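Side-chain contacts in chorismatase (Streptomyces hygroscopicus, PDB 4BPS), which hydrolyses chorismate to a dihydroxycyclohexadiene carboxylic acid and pyruvate, a step in the biosynthesis of the immunosuppressants FK506 and FK520: residues R136-V141 with E338-V343; C22-T27 with T320-L325; E74-Q79 with R239-A244; N203-N206 with L210-H213; G56-A61 with Y98-V103. All coordinates share one frame; numbering follows the deposited sequence.

Contact 1 of 5, residues R136-V141 with E338-V343; sequences RTWNYV and EIEGMV. With 3EB (3-(2-carboxyethyl)benzoic acid), chain B.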
# COMPACT_ATOMS: atom_id res chain seq x y z
N ARG A 136 7.16 2.00 1.89
CA ARG A 136 5.75 1.69 1.70
C ARG A 136 5.67 0.78 0.49
O ARG A 136 6.35 1.04 -0.51
CB ARG A 136 4.94 2.97 1.44
CG ARG A 136 3.63 3.06 2.18
CD ARG A 136 2.61 1.99 1.80
NE ARG A 136 1.30 2.23 2.43
CZ ARG A 136 0.28 1.42 2.24
NH1 ARG A 136 -0.90 1.69 2.80
NH2 ARG A 136 0.44 0.33 1.52
N THR A 137 4.86 -0.28 0.55
CA THR A 137 4.60 -1.10 -0.61
C THR A 137 3.10 -1.27 -0.79
O THR A 137 2.33 -1.21 0.17
CB THR A 137 5.24 -2.51 -0.50
OG1 THR A 137 4.66 -3.21 0.61
CG2 THR A 137 6.75 -2.42 -0.35
N TRP A 138 2.69 -1.50 -2.05
CA TRP A 138 1.30 -1.86 -2.34
C TRP A 138 1.32 -3.02 -3.32
O TRP A 138 2.14 -3.05 -4.25
CB TRP A 138 0.54 -0.72 -3.00
CG TRP A 138 0.29 0.52 -2.18
CD1 TRP A 138 -0.89 0.86 -1.58
CD2 TRP A 138 1.21 1.62 -1.93
NE1 TRP A 138 -0.77 2.10 -0.98
CE2 TRP A 138 0.50 2.58 -1.17
CE3 TRP A 138 2.54 1.88 -2.29
CZ2 TRP A 138 1.08 3.79 -0.76
CZ3 TRP A 138 3.11 3.08 -1.88
CH2 TRP A 138 2.37 4.02 -1.13
N ASN A 139 0.37 -3.93 -3.14
CA ASN A 139 0.20 -5.10 -4.00
C ASN A 139 -1.27 -5.17 -4.40
O ASN A 139 -2.14 -5.37 -3.55
CB ASN A 139 0.59 -6.39 -3.28
CG ASN A 139 1.96 -6.30 -2.63
OD1 ASN A 139 2.97 -6.48 -3.30
ND2 ASN A 139 2.00 -5.99 -1.32
N TYR A 140 -1.51 -4.98 -5.70
CA TYR A 140 -2.87 -5.04 -6.27
C TYR A 140 -2.94 -6.38 -7.00
O TYR A 140 -2.29 -6.56 -8.04
CB TYR A 140 -3.11 -3.86 -7.20
CG TYR A 140 -2.96 -2.52 -6.48
CD1 TYR A 140 -3.96 -2.07 -5.62
CD2 TYR A 140 -1.84 -1.72 -6.64
CE1 TYR A 140 -3.86 -0.87 -4.96
CE2 TYR A 140 -1.72 -0.51 -5.98
CZ TYR A 140 -2.73 -0.08 -5.14
OH TYR A 140 -2.68 1.10 -4.47
N VAL A 141 -3.68 -7.33 -6.42
CA VAL A 141 -3.59 -8.75 -6.76
C VAL A 141 -4.88 -9.18 -7.44
O VAL A 141 -5.91 -9.34 -6.78
CB VAL A 141 -3.33 -9.59 -5.48
CG1 VAL A 141 -3.24 -11.09 -5.81
CG2 VAL A 141 -2.05 -9.13 -4.76
N GLU A 338 -11.30 -2.59 4.21
CA GLU A 338 -10.03 -2.18 4.78
C GLU A 338 -9.81 -0.70 4.47
O GLU A 338 -10.36 -0.18 3.49
CB GLU A 338 -8.86 -2.93 4.19
CG GLU A 338 -8.73 -4.33 4.66
CD GLU A 338 -7.44 -4.94 4.17
OE1 GLU A 338 -6.95 -4.51 3.09
OE2 GLU A 338 -6.91 -5.85 4.82
N ILE A 339 -8.98 -0.05 5.27
CA ILE A 339 -8.68 1.35 5.11
C ILE A 339 -7.18 1.58 5.22
O ILE A 339 -6.55 1.06 6.15
CB ILE A 339 -9.40 2.20 6.17
CG1 ILE A 339 -10.89 1.88 6.23
CG2 ILE A 339 -9.19 3.69 5.91
CD1 ILE A 339 -11.31 1.11 7.42
N GLU A 340 -6.61 2.35 4.28
CA GLU A 340 -5.24 2.82 4.39
C GLU A 340 -5.25 4.35 4.36
O GLU A 340 -6.23 4.97 3.96
CB GLU A 340 -4.37 2.28 3.23
CG GLU A 340 -4.78 2.78 1.87
CD GLU A 340 -3.88 2.27 0.76
OE1 GLU A 340 -3.85 1.05 0.53
OE2 GLU A 340 -3.19 3.11 0.10
N GLY A 341 -4.12 4.96 4.69
CA GLY A 341 -4.00 6.40 4.59
C GLY A 341 -2.65 6.84 5.13
O GLY A 341 -1.78 6.02 5.42
N MSE A 342 -2.49 8.14 5.34
CA MSE A 342 -1.20 8.66 5.82
C MSE A 342 -1.42 9.93 6.62
O MSE A 342 -2.46 10.59 6.52
CB MSE A 342 -0.22 8.92 4.66
CG MSE A 342 -0.67 9.98 3.68
SE MSE A 342 0.73 10.42 2.38
CE MSE A 342 1.75 11.57 3.54
N VAL A 343 -0.42 10.28 7.42
CA VAL A 343 -0.37 11.58 8.06
C VAL A 343 0.84 12.33 7.49
O VAL A 343 1.98 11.88 7.62
CB VAL A 343 -0.24 11.46 9.59
CG1 VAL A 343 -0.29 12.85 10.24
CG2 VAL A 343 -1.37 10.61 10.14
C 3EB B . -4.15 -8.28 7.63
O 3EB B . -3.52 -9.33 7.55
CA 3EB B . -5.14 -7.86 6.58
OAB 3EB B . -0.34 -9.01 2.35
OAD 3EB B . 0.55 -7.01 1.98
CAE 3EB B . -3.19 -5.98 5.18
CAF 3EB B . -2.10 -5.25 4.74
CAG 3EB B . -3.39 -7.29 4.74
CAH 3EB B . -1.19 -5.81 3.85
CAL 3EB B . -0.34 -7.77 2.51
CAM 3EB B . -2.46 -7.84 3.86
CAN 3EB B . -1.35 -7.12 3.42
OXT 3EB B . -4.06 -7.50 8.65
C2 3EB B . -4.61 -8.11 5.15
O HOH W 1 0.12 4.67 3.39

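Contact 2 of 5, residues C22-T27 with T320-L325; sequences CRFEKT and TAAVAL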
# COMPACT_ATOMS: atom_id res chain seq x y z
N CYS A 22 1.23 12.50 -0.98
CA CYS A 22 0.23 12.05 -1.91
C CYS A 22 -0.79 13.15 -2.27
O CYS A 22 -1.10 14.04 -1.44
CB CYS A 22 -0.50 10.85 -1.24
SG CYS A 22 -1.56 9.88 -2.30
N ARG A 23 -1.33 13.05 -3.48
CA ARG A 23 -2.51 13.79 -3.90
C ARG A 23 -3.46 12.85 -4.61
O ARG A 23 -3.00 11.91 -5.26
CB ARG A 23 -2.15 14.91 -4.88
CG ARG A 23 -1.28 16.02 -4.33
CD ARG A 23 -2.05 16.98 -3.46
NE ARG A 23 -1.21 18.10 -3.03
CZ ARG A 23 -0.53 18.17 -1.89
NH1 ARG A 23 -0.59 17.19 -1.00
NH2 ARG A 23 0.21 19.24 -1.63
N PHE A 24 -4.76 13.11 -4.51
CA PHE A 24 -5.75 12.41 -5.32
C PHE A 24 -6.27 13.39 -6.36
O PHE A 24 -6.64 14.53 -6.03
CB PHE A 24 -6.93 11.93 -4.49
CG PHE A 24 -6.61 10.81 -3.51
CD1 PHE A 24 -5.39 10.16 -3.45
CD2 PHE A 24 -7.61 10.42 -2.63
CE1 PHE A 24 -5.16 9.13 -2.55
CE2 PHE A 24 -7.40 9.40 -1.74
CZ PHE A 24 -6.18 8.75 -1.68
N GLU A 25 -6.25 12.96 -7.62
CA GLU A 25 -6.64 13.83 -8.72
C GLU A 25 -7.70 13.15 -9.58
O GLU A 25 -7.84 11.93 -9.61
CB GLU A 25 -5.43 14.20 -9.60
CG GLU A 25 -4.21 14.82 -8.88
CD GLU A 25 -4.41 16.25 -8.33
OE1 GLU A 25 -5.41 16.90 -8.72
OE2 GLU A 25 -3.56 16.73 -7.52
N LYS A 26 -8.44 13.95 -10.31
CA LYS A 26 -9.40 13.42 -11.26
C LYS A 26 -8.64 12.90 -12.47
O LYS A 26 -7.83 13.63 -13.05
CB LYS A 26 -10.36 14.53 -11.70
CG LYS A 26 -11.38 14.92 -10.64
CD LYS A 26 -12.46 13.85 -10.46
CE LYS A 26 -12.21 12.93 -9.27
NZ LYS A 26 -13.37 12.05 -8.98
N THR A 27 -8.89 11.65 -12.84
CA THR A 27 -8.20 11.09 -13.99
C THR A 27 -8.67 11.82 -15.24
O THR A 27 -9.85 12.10 -15.38
CB THR A 27 -8.44 9.57 -14.10
OG1 THR A 27 -8.02 8.93 -12.89
CG2 THR A 27 -7.65 8.97 -15.28
N THR A 320 -12.48 17.21 5.86
CA THR A 320 -11.58 17.75 4.84
C THR A 320 -10.64 16.69 4.27
O THR A 320 -9.87 17.00 3.36
CB THR A 320 -10.75 18.94 5.38
OG1 THR A 320 -10.07 18.54 6.56
CG2 THR A 320 -11.65 20.17 5.69
N ALA A 321 -10.68 15.46 4.80
CA ALA A 321 -9.78 14.42 4.32
C ALA A 321 -10.21 13.97 2.94
O ALA A 321 -11.40 13.81 2.68
CB ALA A 321 -9.77 13.24 5.29
N ALA A 322 -9.23 13.75 2.06
CA ALA A 322 -9.48 13.09 0.79
C ALA A 322 -9.69 11.60 1.06
O ALA A 322 -8.82 10.95 1.65
CB ALA A 322 -8.29 13.32 -0.14
N VAL A 323 -10.85 11.09 0.64
CA VAL A 323 -11.23 9.70 0.88
C VAL A 323 -11.76 9.13 -0.42
O VAL A 323 -12.60 9.75 -1.07
CB VAL A 323 -12.30 9.60 2.00
CG1 VAL A 323 -12.65 8.17 2.27
CG2 VAL A 323 -11.82 10.25 3.31
N ALA A 324 -11.21 8.00 -0.84
CA ALA A 324 -11.66 7.32 -2.05
C ALA A 324 -12.11 5.92 -1.70
O ALA A 324 -11.34 5.13 -1.15
CB ALA A 324 -10.52 7.24 -3.05
N LEU A 325 -13.35 5.59 -2.04
CA LEU A 325 -13.87 4.23 -1.84
C LEU A 325 -13.69 3.44 -3.14
O LEU A 325 -13.95 3.96 -4.22
CB LEU A 325 -15.34 4.24 -1.41
CG LEU A 325 -15.56 4.25 0.12
CD1 LEU A 325 -15.10 5.57 0.71
CD2 LEU A 325 -17.00 3.97 0.48

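Contact 3 of 5, residues E74-Q79 with R239-A244; sequences EVWHAQ and RLFISA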
# COMPACT_ATOMS: atom_id res chain seq x y z
N GLU A 74 -4.06 8.37 -8.10
CA GLU A 74 -3.24 8.52 -6.90
C GLU A 74 -1.86 8.99 -7.35
O GLU A 74 -1.16 8.27 -8.07
CB GLU A 74 -3.15 7.15 -6.22
CG GLU A 74 -2.15 7.02 -5.09
CD GLU A 74 -2.05 5.59 -4.59
OE1 GLU A 74 -3.06 4.85 -4.63
OE2 GLU A 74 -0.94 5.19 -4.14
N VAL A 75 -1.48 10.21 -6.96
CA VAL A 75 -0.24 10.83 -7.43
C VAL A 75 0.73 10.97 -6.26
O VAL A 75 0.39 11.58 -5.25
CB VAL A 75 -0.49 12.22 -8.06
CG1 VAL A 75 0.79 12.73 -8.70
CG2 VAL A 75 -1.65 12.18 -9.09
N TRP A 76 1.92 10.41 -6.42
CA TRP A 76 2.99 10.56 -5.43
C TRP A 76 3.92 11.69 -5.86
O TRP A 76 4.24 11.86 -7.05
CB TRP A 76 3.71 9.23 -5.22
CG TRP A 76 2.84 8.36 -4.40
CD1 TRP A 76 1.94 7.44 -4.85
CD2 TRP A 76 2.68 8.44 -2.99
NE1 TRP A 76 1.24 6.91 -3.77
CE2 TRP A 76 1.68 7.52 -2.62
CE3 TRP A 76 3.30 9.20 -1.99
CZ2 TRP A 76 1.29 7.34 -1.29
CZ3 TRP A 76 2.92 9.00 -0.67
CH2 TRP A 76 1.92 8.09 -0.34
N HIS A 77 4.33 12.45 -4.86
CA HIS A 77 5.15 13.65 -5.01
C HIS A 77 6.32 13.60 -4.04
O HIS A 77 6.25 12.94 -2.99
CB HIS A 77 4.33 14.88 -4.60
CG HIS A 77 3.19 15.20 -5.50
ND1 HIS A 77 3.23 16.26 -6.37
CD2 HIS A 77 1.95 14.65 -5.63
CE1 HIS A 77 2.07 16.34 -7.01
NE2 HIS A 77 1.29 15.37 -6.59
N ALA A 78 7.37 14.36 -4.34
CA ALA A 78 8.36 14.68 -3.31
C ALA A 78 8.97 16.03 -3.64
O ALA A 78 8.58 17.03 -3.05
CB ALA A 78 9.42 13.57 -3.21
N GLN A 79 9.92 16.04 -4.55
CA GLN A 79 10.41 17.28 -5.15
C GLN A 79 10.82 16.90 -6.56
O GLN A 79 10.65 15.75 -6.97
CB GLN A 79 11.54 17.91 -4.34
CG GLN A 79 12.80 17.12 -4.25
CD GLN A 79 13.69 17.61 -3.09
OE1 GLN A 79 13.76 16.95 -2.04
NE2 GLN A 79 14.40 18.72 -3.29
N ARG A 239 6.79 11.63 7.54
CA ARG A 239 5.45 11.16 7.19
C ARG A 239 5.15 9.89 7.94
O ARG A 239 6.05 9.08 8.22
CB ARG A 239 5.38 10.80 5.70
CG ARG A 239 5.98 11.82 4.76
CD ARG A 239 5.22 13.14 4.75
NE ARG A 239 5.71 13.96 3.64
CZ ARG A 239 5.64 15.28 3.59
NH1 ARG A 239 5.08 15.99 4.55
NH2 ARG A 239 6.13 15.90 2.53
N LEU A 240 3.87 9.67 8.22
CA LEU A 240 3.43 8.41 8.80
C LEU A 240 2.52 7.69 7.80
O LEU A 240 1.42 8.13 7.54
CB LEU A 240 2.68 8.69 10.10
CG LEU A 240 2.23 7.47 10.91
CD1 LEU A 240 3.40 6.56 11.28
CD2 LEU A 240 1.54 7.99 12.17
N PHE A 241 3.02 6.61 7.21
CA PHE A 241 2.25 5.82 6.25
C PHE A 241 1.57 4.67 6.99
O PHE A 241 2.26 3.89 7.67
CB PHE A 241 3.18 5.24 5.18
CG PHE A 241 3.92 6.29 4.40
CD1 PHE A 241 3.24 7.25 3.67
CD2 PHE A 241 5.31 6.33 4.40
CE1 PHE A 241 3.93 8.22 2.94
CE2 PHE A 241 6.01 7.30 3.67
CZ PHE A 241 5.32 8.23 2.92
N ILE A 242 0.25 4.56 6.88
CA ILE A 242 -0.50 3.53 7.58
C ILE A 242 -0.86 2.44 6.57
O ILE A 242 -1.37 2.73 5.49
CB ILE A 242 -1.75 4.10 8.24
CG1 ILE A 242 -1.43 5.33 9.11
CG2 ILE A 242 -2.43 3.00 9.08
CD1 ILE A 242 -2.60 6.24 9.30
N SER A 243 -0.59 1.19 6.93
CA SER A 243 -0.95 0.05 6.08
C SER A 243 -2.44 -0.01 5.84
O SER A 243 -3.23 0.56 6.61
CB SER A 243 -0.52 -1.24 6.76
OG SER A 243 0.89 -1.28 6.78
N ALA A 244 -2.84 -0.76 4.80
CA ALA A 244 -4.23 -1.19 4.73
C ALA A 244 -4.54 -1.92 6.04
O ALA A 244 -3.79 -2.82 6.45
CB ALA A 244 -4.43 -2.10 3.55

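Contact 4 of 5, residues N203-N206 with L210-H213; sequences NIEN and LTAH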
# COMPACT_ATOMS: atom_id res chain seq x y z
N ASN A 203 9.59 1.14 11.37
CA ASN A 203 8.42 0.29 11.17
C ASN A 203 7.70 0.13 12.50
O ASN A 203 8.33 -0.07 13.55
CB ASN A 203 8.83 -1.03 10.55
CG ASN A 203 9.30 -0.85 9.13
OD1 ASN A 203 8.81 0.01 8.41
ND2 ASN A 203 10.27 -1.66 8.71
N ILE A 204 6.38 0.21 12.44
CA ILE A 204 5.53 0.30 13.62
C ILE A 204 4.54 -0.85 13.63
O ILE A 204 3.87 -1.12 12.62
CB ILE A 204 4.79 1.67 13.63
CG1 ILE A 204 5.84 2.80 13.66
CG2 ILE A 204 3.85 1.77 14.81
CD1 ILE A 204 5.32 4.14 13.11
N GLU A 205 4.43 -1.49 14.79
CA GLU A 205 3.43 -2.54 15.01
C GLU A 205 2.23 -1.99 15.79
O GLU A 205 2.27 -0.87 16.31
CB GLU A 205 4.05 -3.74 15.75
CG GLU A 205 5.12 -4.44 14.92
CD GLU A 205 4.57 -5.00 13.61
OE1 GLU A 205 3.72 -5.93 13.64
OE2 GLU A 205 4.97 -4.48 12.54
N ASN A 206 1.17 -2.80 15.87
CA ASN A 206 -0.09 -2.45 16.57
C ASN A 206 -0.18 -3.36 17.77
O ASN A 206 -0.20 -4.56 17.60
CB ASN A 206 -1.27 -2.76 15.62
CG ASN A 206 -2.68 -2.59 16.25
OD1 ASN A 206 -2.90 -2.74 17.45
ND2 ASN A 206 -3.65 -2.29 15.37
N LEU A 210 -1.40 -9.20 15.86
CA LEU A 210 -0.22 -10.02 15.73
C LEU A 210 0.61 -9.56 14.52
O LEU A 210 0.08 -9.30 13.45
CB LEU A 210 -0.65 -11.49 15.55
CG LEU A 210 0.46 -12.54 15.54
CD1 LEU A 210 1.27 -12.56 16.84
CD2 LEU A 210 -0.14 -13.91 15.26
N THR A 211 1.93 -9.51 14.70
CA THR A 211 2.84 -9.22 13.59
C THR A 211 2.60 -10.19 12.44
O THR A 211 2.52 -11.41 12.65
CB THR A 211 4.27 -9.30 14.11
OG1 THR A 211 4.46 -8.23 15.05
CG2 THR A 211 5.31 -9.17 13.02
N ALA A 212 2.46 -9.64 11.23
CA ALA A 212 2.00 -10.42 10.07
C ALA A 212 2.85 -11.67 9.86
O ALA A 212 2.30 -12.76 9.65
CB ALA A 212 1.97 -9.53 8.83
N HIS A 213 4.18 -11.53 9.90
CA HIS A 213 5.00 -12.71 9.60
C HIS A 213 5.04 -13.72 10.74
O HIS A 213 5.65 -14.78 10.60
CB HIS A 213 6.39 -12.34 9.07
CG HIS A 213 7.32 -11.71 10.05
ND1 HIS A 213 7.37 -10.34 10.26
CD2 HIS A 213 8.30 -12.26 10.80
CE1 HIS A 213 8.33 -10.10 11.14
NE2 HIS A 213 8.90 -11.24 11.48
O HOH W 2 2.63 -6.67 11.23

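Contact 5 of 5, residues G56-A61 with Y98-V103; sequences GAPRTA and YLFGVV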
# COMPACT_ATOMS: atom_id res chain seq x y z
N GLY A 56 8.98 11.11 -17.60
CA GLY A 56 9.76 10.83 -16.42
C GLY A 56 9.00 10.27 -15.23
O GLY A 56 9.60 9.90 -14.20
N ALA A 57 7.67 10.18 -15.34
CA ALA A 57 6.89 9.75 -14.19
C ALA A 57 6.37 8.33 -14.42
O ALA A 57 5.65 8.12 -15.39
CB ALA A 57 5.73 10.70 -13.98
N PRO A 58 6.76 7.36 -13.58
CA PRO A 58 6.17 6.03 -13.70
C PRO A 58 4.66 6.10 -13.59
O PRO A 58 4.14 6.82 -12.73
CB PRO A 58 6.75 5.27 -12.50
CG PRO A 58 8.01 5.95 -12.19
CD PRO A 58 7.82 7.40 -12.56
N ARG A 59 3.98 5.30 -14.41
CA ARG A 59 2.53 5.27 -14.39
C ARG A 59 2.01 3.88 -14.72
O ARG A 59 2.59 3.18 -15.56
CB ARG A 59 2.02 6.26 -15.45
CG ARG A 59 0.55 6.25 -15.71
CD ARG A 59 0.25 5.41 -16.95
NE ARG A 59 -1.17 5.35 -17.25
CZ ARG A 59 -1.67 4.97 -18.42
NH1 ARG A 59 -0.85 4.64 -19.41
NH2 ARG A 59 -2.98 4.96 -18.60
N THR A 60 0.92 3.50 -14.08
CA THR A 60 0.16 2.35 -14.53
C THR A 60 -1.27 2.50 -14.04
O THR A 60 -1.54 3.30 -13.16
CB THR A 60 0.78 1.02 -14.04
OG1 THR A 60 0.31 -0.07 -14.85
CG2 THR A 60 0.43 0.71 -12.59
N ALA A 61 -2.18 1.71 -14.62
CA ALA A 61 -3.55 1.65 -14.17
C ALA A 61 -3.82 0.29 -13.56
O ALA A 61 -3.39 -0.74 -14.11
CB ALA A 61 -4.50 1.89 -15.33
N TYR A 98 14.73 10.11 -2.26
CA TYR A 98 13.64 9.12 -2.29
C TYR A 98 13.45 8.55 -3.70
O TYR A 98 13.82 9.17 -4.70
CB TYR A 98 12.31 9.72 -1.79
CG TYR A 98 12.43 10.24 -0.38
CD1 TYR A 98 12.42 9.37 0.71
CD2 TYR A 98 12.59 11.60 -0.12
CE1 TYR A 98 12.56 9.86 2.02
CE2 TYR A 98 12.73 12.08 1.17
CZ TYR A 98 12.70 11.21 2.23
OH TYR A 98 12.84 11.65 3.54
N LEU A 99 12.84 7.37 -3.75
CA LEU A 99 12.62 6.62 -4.99
C LEU A 99 11.17 6.12 -5.00
O LEU A 99 10.66 5.64 -3.98
CB LEU A 99 13.56 5.42 -5.00
CG LEU A 99 13.45 4.35 -6.09
CD1 LEU A 99 13.84 4.95 -7.40
CD2 LEU A 99 14.33 3.11 -5.77
N PHE A 100 10.52 6.21 -6.16
CA PHE A 100 9.19 5.65 -6.41
C PHE A 100 9.31 4.66 -7.56
O PHE A 100 9.90 5.00 -8.58
CB PHE A 100 8.21 6.76 -6.79
CG PHE A 100 6.83 6.29 -7.13
CD1 PHE A 100 5.91 6.00 -6.14
CD2 PHE A 100 6.42 6.14 -8.45
CE1 PHE A 100 4.62 5.58 -6.46
CE2 PHE A 100 5.13 5.71 -8.76
CZ PHE A 100 4.25 5.43 -7.76
N GLY A 101 8.73 3.47 -7.42
CA GLY A 101 8.75 2.49 -8.49
C GLY A 101 7.43 1.75 -8.63
O GLY A 101 6.66 1.62 -7.67
N VAL A 102 7.20 1.24 -9.83
CA VAL A 102 6.01 0.49 -10.16
C VAL A 102 6.39 -0.65 -11.10
O VAL A 102 7.17 -0.43 -12.03
CB VAL A 102 5.05 1.45 -10.96
CG1 VAL A 102 3.78 0.74 -11.37
CG2 VAL A 102 4.77 2.76 -10.22
N VAL A 103 5.84 -1.84 -10.88
CA VAL A 103 6.17 -3.00 -11.69
C VAL A 103 4.99 -3.97 -11.62
O VAL A 103 4.27 -4.00 -10.63
CB VAL A 103 7.47 -3.67 -11.18
CG1 VAL A 103 7.39 -4.08 -9.70
CG2 VAL A 103 7.88 -4.86 -12.04

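Contact 1 of 5, residues R136-V141 with E338-V343
W138 NE1 donates to E340 OE2 at 2.8 Å, and this nearly straight bond (162° at the hydrogen) is the tight point between strands 133-142 and 337-343. The oxygen lies at the indole edge, close to the ring plane, and is met on its syn side, tilted out of the carboxylate plane; the two planes stand 34° apart. E340 CG sits between the backbone N and the carbonyl carbon (chi1 65°), and the extended chain beyond it carries the carboxylate across to the tryptophan. R136 lies over the rim of one face of the same indole, its NH2 3.3 Å above the W138 ring plane. R136 NH2 also bonds T137 O at 2.8 Å, and T180 OG1 and I242 O take further N-H groups, which helps fix the guanidinium. R136 NH1 comes beside E340 CB at 3.5 Å, whereas the salt bridge from R136 NH1 to E340 OE1 is long at 3.8 Å. E340 OE1 has closer company in T180 and Y299, and OE2 pairs with K297, so both buried oxygens are satisfied and the nearby positive charges would probably favour the ionised form. The looser side is bridged by water 1, which accepts from R136 NE at 2.9 Å and donates to G341 O at 3.1 Å. On the same strand, E338, the proton acceptor of the reaction, brings OE2 to 3.2 Å from CA of the bound 3-(2-carboxyethyl)benzoic acid (3EB). The arrangement is a buried charge network between facing strands of the YjgF fold, in the second shell of the chorismatase active site.

Contact 2 of 5, residues C22-T27 with T320-L325
F24, on the outermost strand 21-25 of one sheet, packs against A322, just before strand 323-327 of another sheet, and A324, within that strand. F24 CG stands beside the backbone N, anti to the carbonyl carbon (chi1 -68°), and the ring is turned so that CD1 nearly eclipses CA (chi2 -7°). That rotation turns the CD2-CE2 side of the ring toward the alanines. F24 CD2 meets A322 CB at 3.9 Å, and F24 CE2 meets A324 CB at 4.0 Å. Both methyls approach obliquely, and F24 CE2 also lies 4.0 Å from A322 O. A322 and A324 share one side of their segment while V323 between them points away, so two small methyl groups form a shallow seat for one large ring. No hydrogen bond crosses the contact; even the closest CA atoms, those of F24 and A322, are 7.2 Å apart. The fold here is a junction of two sheets: strand 21-25 pairs with 72-77 in the first, and 323-327 runs parallel to 296-300 in the second. The alanines and the phenylalanine are all partly exposed, so the seam lies near the protein surface. The backbone N of A322 is held by D294. H295, just before strand 296-300, meets the F24 ring edge-to-face, K297 on that strand touches the same side chain, and F72 reaches the ring from its own sheet.

Contact 3 of 5, residues E74-Q79 with R239-A244
W76 and F241 meet through the far end of the indole and one corner of the phenyl ring: F241 CE1 lies 3.8 Å from W76 CZ3 and equally far from W76 CH2. The planes are inclined at 69° with the six-membered rings 5.9 Å apart between centroids, an oblique pairing. The side chains run antiparallel and overlap only at their ends. In both, CG lies beside the backbone N, anti to the carbonyl carbon (chi1 -76° in W76), but while F241 points toward the other strand, only the outer end of W76 reaches it. The indole is fixed at its opposite edge, where W76 NE1 donates to the anti lone pair of E74 OE2 at 2.8 Å, the oxygen lying near the ring plane. R239 CB covers part of one F241 face, and M342 touches both aromatic rings. With a leucine in place of W76, E74 OE2 would probably lose its indole donor and F241 the broad surface against which CE1 rests. The chemistry thus divides along one indole: its nitrogen supplies one donor to a buried carboxylate whose other oxygen is held by K297 and H44, while its benzo end makes purely apolar contact between the strands.

Contact 4 of 5, residues N203-N206 with L210-H213
A side-chain hydrogen bond from T211 to E205 closes a short loop near the surface, just after strand 201-204 and ahead of strand 229-232. T211 OG1 donates to E205 OE1 at 2.8 Å, arriving from above the carboxylate plane (46° out of it). The glutamate chain is bent at chi2 (-61°), which folds the carboxylate back across the loop; the threonine stands roughly perpendicular to the glutamate chain. T211 OG1 stands beside its own backbone N, anti to the carbonyl carbon, and the threonine also lays CB 3.4 Å from E205 OE1. The same oxygen takes a second bond from water 2 at 2.7 Å, and that water accepts from A212 N at 3.0 Å. One carboxylate oxygen is therefore gripped directly by a hydroxyl and, through water, by the backbone at the start of the 3-10 segment. With E205 replaced by alanine, T211 OG1 and water 2 would probably lose their shared acceptor, and the tie between the two sides of the loop would be weakened. N206 OD1 reaches A208 N in an Asx turn that shapes the intervening residues, and N278 holds E205 O. The E205 side chain comes within about 4 Å of that of R228, and L210 O accepts a weak hydrogen bond from the same arginine. This polar loop closure is consistent with a second-shell position behind the substrate-binding R228, with Y215 about 7 Å from the T211 side chain.

Contact 5 of 5, residues G56-A61 with Y98-V103
T60 OG1 is gripped by D50 O and R104 NH1, with a weak further bond to T49 OG1, while the methyl of the same T60 turns to V102 across the contact. OG1 lies anti to the backbone N (chi1 -160°), and this rotation places CG2 between the backbone N and the carbonyl carbon, facing the neighbouring strand. T60 CG2 then stands 3.6 Å from V102 CG1 in the valine conformer described; V102 has a second conformer, so its contacts are less certain. In this conformer V102 CG2 also touches P58 CB at 3.9 Å. P58 completes the apolar face: its CG comes to the edge of the F100 ring, near the ring plane, 4.1 Å from F100 CD2, and its CB is equally far from F100 CE2. F100 CG is anti to its backbone N (chi1 177°), which brings the ring edge to the proline. Strands 57-61 and 98-103 run 7.0 Å apart at their closest, with directions 35° from parallel, and belong to two sheets packed face to face. I42 adds to the V102 surface, and W76, V192 and L194 also touch F100. No hydrogen bond joins the two segments, and the T60 methyl packs on V102; the contact is thus apolar between these segments, with a polar tie from R104, further along strand 98-105, to T60 OG1 and A61 O.

How the contacts relate
Contacts 1, 3 and 5 are buried, whereas contacts 2 and 4 lie near the surface, on opposite sides of the chain centre. Contacts 1 and 3 share a sheet in which strands 337-343 and 239-249 are neighbours, and W138 of one packs on W76 of the other. W76 also touches C22 of contact 2 and F100 of contact 5, so its indole links four of the five contacts; contact 4 joins contact 3 through I204 and L240. Chemistry varies more with site than with depth: contact 1, by the ligand, is charged; contact 4, beside R228, is polar and hydrated; contacts 2, 3 and 5 are apolar between segments.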